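Local coordinates for aminopeptidase C (Lactobacillus rhamnosus, PDB 4K7C), which probably removes N-terminal residues from peptides, acting as a papain-like cysteine aminopeptidase of the bleomycin hydrolase type, in a six-chain assembly, at residues Y98-D103 with S167-L172; K104-N109 with S146-K151. All blocks are in the same frame, centred on the assembly; numbering follows the deposited sequence. Where two conformers were deposited one is given.

Both contacts use helix 96-117, on consecutive six-residue parts of it: interaction 1 joins its 98-103 portion to the residues leading into helix 170-192 and its first turn, and interaction 2 joins 104-109 to helix 142-152. Their centres lie 12 Å apart. L148 links them, with CD1 3.6 Å from D103 CB, and L172 CD2 packs 4.0 Å from K104 CE. D138 serves both, bonding S169 through one carboxylate oxygen and K104 through the other. T99 and D103 touch M72 on helix 70-87, whose N-terminal end probably carries the catalytic cysteine, as in papain. Residues of both contacts also meet a second subunit.

Interaction 1: residues Y98-D103 with S167-L172; sequences YTFFWD and SKSNEL
F100 points the edge of its ring at S169, where CZ comes within 3.8 Å of CB, close to the plane of the ring. This is the tight part of a small, buried contact. A serine suits it because its side chain is short, leaving CB accessible to the ring edge, while OG, held between the backbone N and the carbonyl carbon (chi1 54°), hydrogen-bonds to D138 OD2 and so has a partner in the interior. F100 reaches across because CG lies anti to the backbone N (chi1 -164°), carrying the ring outward from helix 96-117. In the papain-like fold of this family, the ring thereby bridges helix 96-117 and the turn leading into helix 170-192. R69 makes a cation-pi contact with the same ring, and L219 of helix 197-219 packs against it too.

L172 meets the ring more loosely: CD2 stands 4.3 Å from F100 CE2 and approaches obliquely. Its branched apolar end suits a buried spot that I214 and T218 help to line. Toward solvent the second segment takes little part, since K168 directs its CB away from the helix and its long chain lies partly exposed, while N170, at the first turn of helix 170-192, is exposed.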
loop_
_atom_site.group_PDB
_atom_site.type_symbol
_atom_site.label_atom_id
_atom_site.label_comp_id
_atom_site.label_asym_id
_atom_site.label_seq_id
_atom_site.Cartn_x
_atom_site.Cartn_y
_atom_site.Cartn_z
ATOM N N TYR A 98 5.235 -9.465 31.405
ATOM C CA TYR A 98 5.586 -9.794 32.798
ATOM C C TYR A 98 5.750 -11.300 32.960
ATOM O O TYR A 98 6.797 -11.746 33.426
ATOM C CB TYR A 98 4.590 -9.163 33.809
ATOM C CG TYR A 98 5.038 -9.287 35.255
ATOM C CD1 TYR A 98 5.993 -8.438 35.826
ATOM C CD2 TYR A 98 4.533 -10.303 36.029
ATOM C CE1 TYR A 98 6.385 -8.588 37.162
ATOM C CE2 TYR A 98 4.977 -10.492 37.348
ATOM C CZ TYR A 98 5.842 -9.599 37.899
ATOM O OH TYR A 98 6.237 -9.761 39.265
ATOM N N THR A 99 4.746 -12.074 32.509
ATOM C CA THR A 99 4.812 -13.524 32.612
ATOM C C THR A 99 5.856 -14.061 31.693
ATOM O O THR A 99 6.533 -15.035 32.018
ATOM C CB THR A 99 3.449 -14.201 32.310
ATOM O OG1 THR A 99 2.828 -13.533 31.175
ATOM C CG2 THR A 99 2.534 -14.097 33.475
ATOM N N PHE A 100 6.130 -13.350 30.577
ATOM C CA PHE A 100 7.089 -13.837 29.580
ATOM C C PHE A 100 8.498 -13.736 30.157
ATOM O O PHE A 100 9.383 -14.643 30.012
ATOM C CB PHE A 100 7.000 -12.992 28.316
ATOM C CG PHE A 100 7.645 -13.603 27.070
ATOM C CD1 PHE A 100 7.461 -14.926 26.701
ATOM C CD2 PHE A 100 8.356 -12.782 26.186
ATOM C CE1 PHE A 100 7.970 -15.416 25.539
ATOM C CE2 PHE A 100 8.884 -13.263 24.985
ATOM C CZ PHE A 100 8.678 -14.587 24.655
ATOM N N PHE A 101 8.758 -12.628 30.808
ATOM C CA PHE A 101 10.064 -12.453 31.450
ATOM C C PHE A 101 10.421 -13.616 32.434
ATOM O O PHE A 101 11.450 -14.231 32.309
ATOM C CB PHE A 101 10.135 -11.039 32.130
ATOM C CG PHE A 101 11.509 -10.739 32.771
ATOM C CD1 PHE A 101 12.435 -9.892 32.200
ATOM C CD2 PHE A 101 11.856 -11.376 33.950
ATOM C CE1 PHE A 101 13.656 -9.653 32.831
ATOM C CE2 PHE A 101 13.076 -11.168 34.550
ATOM C CZ PHE A 101 13.998 -10.357 33.968
ATOM N N TRP A 102 9.541 -13.844 33.422
ATOM C CA TRP A 102 9.747 -14.800 34.492
ATOM C C TRP A 102 9.715 -16.225 33.961
ATOM O O TRP A 102 10.526 -17.055 34.363
ATOM C CB TRP A 102 8.731 -14.584 35.565
ATOM C CG TRP A 102 8.946 -13.288 36.285
ATOM C CD1 TRP A 102 8.061 -12.258 36.434
ATOM C CD2 TRP A 102 10.136 -12.890 36.972
ATOM N NE1 TRP A 102 8.634 -11.253 37.182
ATOM C CE2 TRP A 102 9.900 -11.618 37.519
ATOM C CE3 TRP A 102 11.366 -13.484 37.186
ATOM C CZ2 TRP A 102 10.887 -10.907 38.304
ATOM C CZ3 TRP A 102 12.356 -12.789 37.918
ATOM C CH2 TRP A 102 12.119 -11.516 38.453
ATOM N N ASP A 103 8.900 -16.464 32.942
ATOM C CA ASP A 103 8.881 -17.746 32.299
ATOM C C ASP A 103 10.250 -18.099 31.675
ATOM O O ASP A 103 10.886 -19.182 31.914
ATOM C CB ASP A 103 7.770 -17.831 31.248
ATOM C CG ASP A 103 7.679 -19.203 30.632
ATOM O OD1 ASP A 103 7.490 -20.174 31.407
ATOM O OD2 ASP A 103 7.791 -19.311 29.334
ATOM N N SER A 167 6.991 -9.009 21.477
ATOM C CA SER A 167 6.030 -9.105 20.407
ATOM C C SER A 167 6.654 -9.701 19.080
ATOM O O SER A 167 5.944 -9.924 18.072
ATOM C CB SER A 167 5.340 -7.735 20.227
ATOM O OG SER A 167 4.187 -7.585 21.093
ATOM N N LYS A 168 7.948 -10.048 19.103
ATOM C CA LYS A 168 8.666 -10.677 18.000
ATOM C C LYS A 168 9.868 -11.390 18.593
ATOM O O LYS A 168 10.964 -10.819 18.645
ATOM C CB LYS A 168 9.080 -9.634 16.984
ATOM C CG LYS A 168 9.659 -10.076 15.666
ATOM C CD LYS A 168 9.525 -8.897 14.678
ATOM C CE LYS A 168 10.388 -9.092 13.444
ATOM N NZ LYS A 168 10.686 -10.520 13.143
ATOM N N SER A 169 9.594 -12.578 19.158
ATOM C CA SER A 169 10.539 -13.249 20.048
ATOM C C SER A 169 11.590 -14.102 19.376
ATOM O O SER A 169 12.448 -14.706 20.062
ATOM C CB SER A 169 9.784 -14.125 21.006
ATOM O OG SER A 169 8.913 -15.026 20.298
ATOM N N ASN A 170 11.541 -14.191 18.046
ATOM C CA ASN A 170 12.477 -15.102 17.352
ATOM C C ASN A 170 13.944 -14.884 17.682
ATOM O O ASN A 170 14.663 -15.832 17.986
ATOM C CB ASN A 170 12.230 -15.101 15.841
ATOM C CG ASN A 170 10.941 -15.838 15.444
ATOM N N GLU A 171 14.414 -13.642 17.663
ATOM C CA GLU A 171 15.841 -13.345 17.915
ATOM C C GLU A 171 16.240 -13.651 19.400
ATOM O O GLU A 171 17.324 -14.212 19.693
ATOM C CB GLU A 171 16.184 -11.901 17.554
ATOM C CG GLU A 171 16.010 -11.400 16.079
ATOM C CD GLU A 171 15.620 -9.799 15.872
ATOM O OE1 GLU A 171 16.243 -8.815 16.463
ATOM O OE2 GLU A 171 14.651 -9.501 15.033
ATOM N N LEU A 172 15.336 -13.336 20.311
ATOM C CA LEU A 172 15.557 -13.657 21.722
ATOM C C LEU A 172 15.646 -15.181 21.891
ATOM O O LEU A 172 16.537 -15.648 22.559
ATOM C CB LEU A 172 14.474 -13.019 22.621
ATOM C CG LEU A 172 14.383 -13.523 24.085
ATOM C CD1 LEU A 172 15.704 -13.231 24.763
ATOM C CD2 LEU A 172 13.196 -12.925 24.765
#

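Interaction 2: residues K104-N109 with S146-K151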
loop_
_atom_site.group_PDB
_atom_site.type_symbol
_atom_site.label_atom_id
_atom_site.label_comp_id
_atom_site.label_asym_id
_atom_site.label_seq_id
_atom_site.Cartn_x
_atom_site.Cartn_y
_atom_site.Cartn_z
ATOM N N LYS A 104 10.774 -17.246 30.827
ATOM C CA LYS A 104 12.097 -17.418 30.257
ATOM C C LYS A 104 13.222 -17.550 31.240
ATOM O O LYS A 104 14.126 -18.320 31.078
ATOM C CB LYS A 104 12.405 -16.255 29.311
ATOM C CG LYS A 104 11.590 -16.181 28.045
ATOM C CD LYS A 104 12.441 -16.358 26.830
ATOM C CE LYS A 104 11.683 -16.516 25.488
ATOM N NZ LYS A 104 10.803 -17.700 25.369
ATOM N N PHE A 105 13.201 -16.717 32.277
ATOM C CA PHE A 105 14.251 -16.785 33.246
ATOM C C PHE A 105 14.181 -18.106 34.049
ATOM O O PHE A 105 15.204 -18.783 34.212
ATOM C CB PHE A 105 14.211 -15.560 34.145
ATOM C CG PHE A 105 15.443 -15.433 34.995
ATOM C CD1 PHE A 105 16.706 -15.443 34.400
ATOM C CD2 PHE A 105 15.339 -15.278 36.353
ATOM C CE1 PHE A 105 17.853 -15.394 35.137
ATOM C CE2 PHE A 105 16.537 -15.184 37.095
ATOM C CZ PHE A 105 17.771 -15.195 36.477
ATOM N N GLU A 106 12.993 -18.481 34.486
ATOM C CA GLU A 106 12.777 -19.749 35.257
ATOM C C GLU A 106 13.093 -20.908 34.357
ATOM O O GLU A 106 13.808 -21.799 34.751
ATOM C CB GLU A 106 11.359 -19.841 35.788
ATOM C CG GLU A 106 11.116 -18.881 36.951
ATOM C CD GLU A 106 11.707 -19.356 38.322
ATOM O OE1 GLU A 106 12.198 -20.513 38.483
ATOM O OE2 GLU A 106 11.680 -18.491 39.258
ATOM N N LYS A 107 12.676 -20.842 33.086
ATOM C CA LYS A 107 13.054 -21.938 32.148
ATOM C C LYS A 107 14.575 -22.111 31.947
ATOM O O LYS A 107 14.991 -23.211 31.713
ATOM C CB LYS A 107 12.336 -21.775 30.814
ATOM C CG LYS A 107 10.878 -22.118 30.821
ATOM C CD LYS A 107 10.202 -21.785 29.463
ATOM C CE LYS A 107 8.858 -22.422 29.400
ATOM N NZ LYS A 107 8.036 -21.721 28.361
ATOM N N SER A 108 15.358 -21.023 31.994
ATOM C CA SER A 108 16.821 -21.046 31.897
ATOM C C SER A 108 17.423 -21.911 33.041
ATOM O O SER A 108 18.104 -22.917 32.793
ATOM C CB SER A 108 17.394 -19.593 31.816
ATOM O OG SER A 108 16.886 -18.807 30.688
ATOM N N ASN A 109 16.982 -21.641 34.258
ATOM C CA ASN A 109 17.310 -22.432 35.439
ATOM C C ASN A 109 16.801 -23.882 35.381
ATOM O O ASN A 109 17.564 -24.827 35.703
ATOM C CB ASN A 109 16.709 -21.764 36.672
ATOM C CG ASN A 109 17.212 -22.397 37.964
ATOM O OD1 ASN A 109 18.437 -22.393 38.179
ATOM N ND2 ASN A 109 16.333 -22.888 38.770
ATOM N N SER A 146 0.338 -20.889 36.302
ATOM C CA SER A 146 0.081 -20.778 37.737
ATOM C C SER A 146 1.321 -20.677 38.576
ATOM O O SER A 146 1.386 -19.813 39.473
ATOM C CB SER A 146 -0.790 -21.926 38.244
ATOM O OG SER A 146 -2.031 -21.671 37.773
ATOM N N ALA A 147 2.297 -21.532 38.305
ATOM C CA ALA A 147 3.532 -21.515 39.036
ATOM C C ALA A 147 4.149 -20.122 39.006
ATOM O O ALA A 147 4.677 -19.635 40.023
ATOM C CB ALA A 147 4.532 -22.507 38.486
ATOM N N LEU A 148 4.103 -19.477 37.822
ATOM C CA LEU A 148 4.639 -18.149 37.685
ATOM C C LEU A 148 3.886 -17.125 38.477
ATOM O O LEU A 148 4.519 -16.316 39.141
ATOM C CB LEU A 148 4.699 -17.699 36.191
ATOM C CG LEU A 148 5.679 -18.522 35.355
ATOM C CD1 LEU A 148 5.386 -18.304 33.877
ATOM C CD2 LEU A 148 7.111 -18.151 35.669
ATOM N N ILE A 149 2.562 -17.222 38.497
ATOM C CA ILE A 149 1.747 -16.254 39.183
ATOM C C ILE A 149 1.888 -16.410 40.699
ATOM O O ILE A 149 1.899 -15.416 41.420
ATOM C CB ILE A 149 0.350 -16.343 38.634
ATOM C CG1 ILE A 149 0.400 -15.658 37.236
ATOM C CG2 ILE A 149 -0.685 -15.608 39.492
ATOM C CD1 ILE A 149 -0.924 -15.648 36.653
ATOM N N GLU A 150 1.974 -17.670 41.147
ATOM C CA GLU A 150 2.194 -17.956 42.563
ATOM C C GLU A 150 3.487 -17.304 43.022
ATOM O O GLU A 150 3.528 -16.749 44.099
ATOM C CB GLU A 150 2.212 -19.454 42.827
ATOM C CG GLU A 150 0.786 -19.969 42.697
ATOM C CD GLU A 150 0.676 -21.454 42.835
ATOM O OE1 GLU A 150 -0.296 -21.858 43.493
ATOM O OE2 GLU A 150 1.518 -22.180 42.266
ATOM N N LYS A 151 4.529 -17.360 42.227
ATOM C CA LYS A 151 5.831 -16.899 42.694
ATOM C C LYS A 151 6.016 -15.366 42.494
ATOM O O LYS A 151 6.719 -14.690 43.306
ATOM C CB LYS A 151 6.927 -17.677 42.014
ATOM C CG LYS A 151 8.316 -17.255 42.429
ATOM C CD LYS A 151 9.340 -18.249 41.901
ATOM C CE LYS A 151 10.657 -17.996 42.552
ATOM N NZ LYS A 151 11.596 -19.035 42.124
#
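The carboxylate of E106 receives K151 NZ on the syn side of OE2, the nitrogen standing 22° out of the carboxylate plane, and Y152 OH hydrogen-bonds to the same oxygen. The neighbouring F105 ring is engaged elsewhere: it meets Y212 edge-to-face and F13 of the second subunit with the planes at a steep angle. The contact is a helix-to-helix one within the papain-like fold, joining helix 96-117 to helix 142-152; between 104-109 and 146-151 the nearest CA atoms are those of E106 and L148, 8.6 Å apart.

E106 and K151 approach from opposite directions to form a salt bridge of 2.9 Å between OE2 and NZ. The glutamate chain bends at chi2 (-77°), turning its carboxylate aside, whereas the lysine runs extended beyond CG, giving the length needed to span the gap. K151 CE also lies 3.5 Å from E106 OE2. The ammonium has a further partner in I5 O of the second subunit, so the bridge sits at a subunit interface. Nearer the backbone of the glutamate, E106 CG lies 4.3 Å from L148 CD2, a leucine methyl suited to the aliphatic part of the glutamate. An alanine in place of E106 would probably leave K151 without its charged mate and Y152 OH without this acceptor, and open a gap beside L148.

One turn of helix 96-117 is also tied within itself. A serine can fold its hydroxyl back onto its own helix, and S108 OG donates to K104 O at 2.8 Å, from off the line of the C=O bond. S108 N, 3.1 Å from K104 O, also donates to that oxygen, from the opposite face of the carbonyl plane.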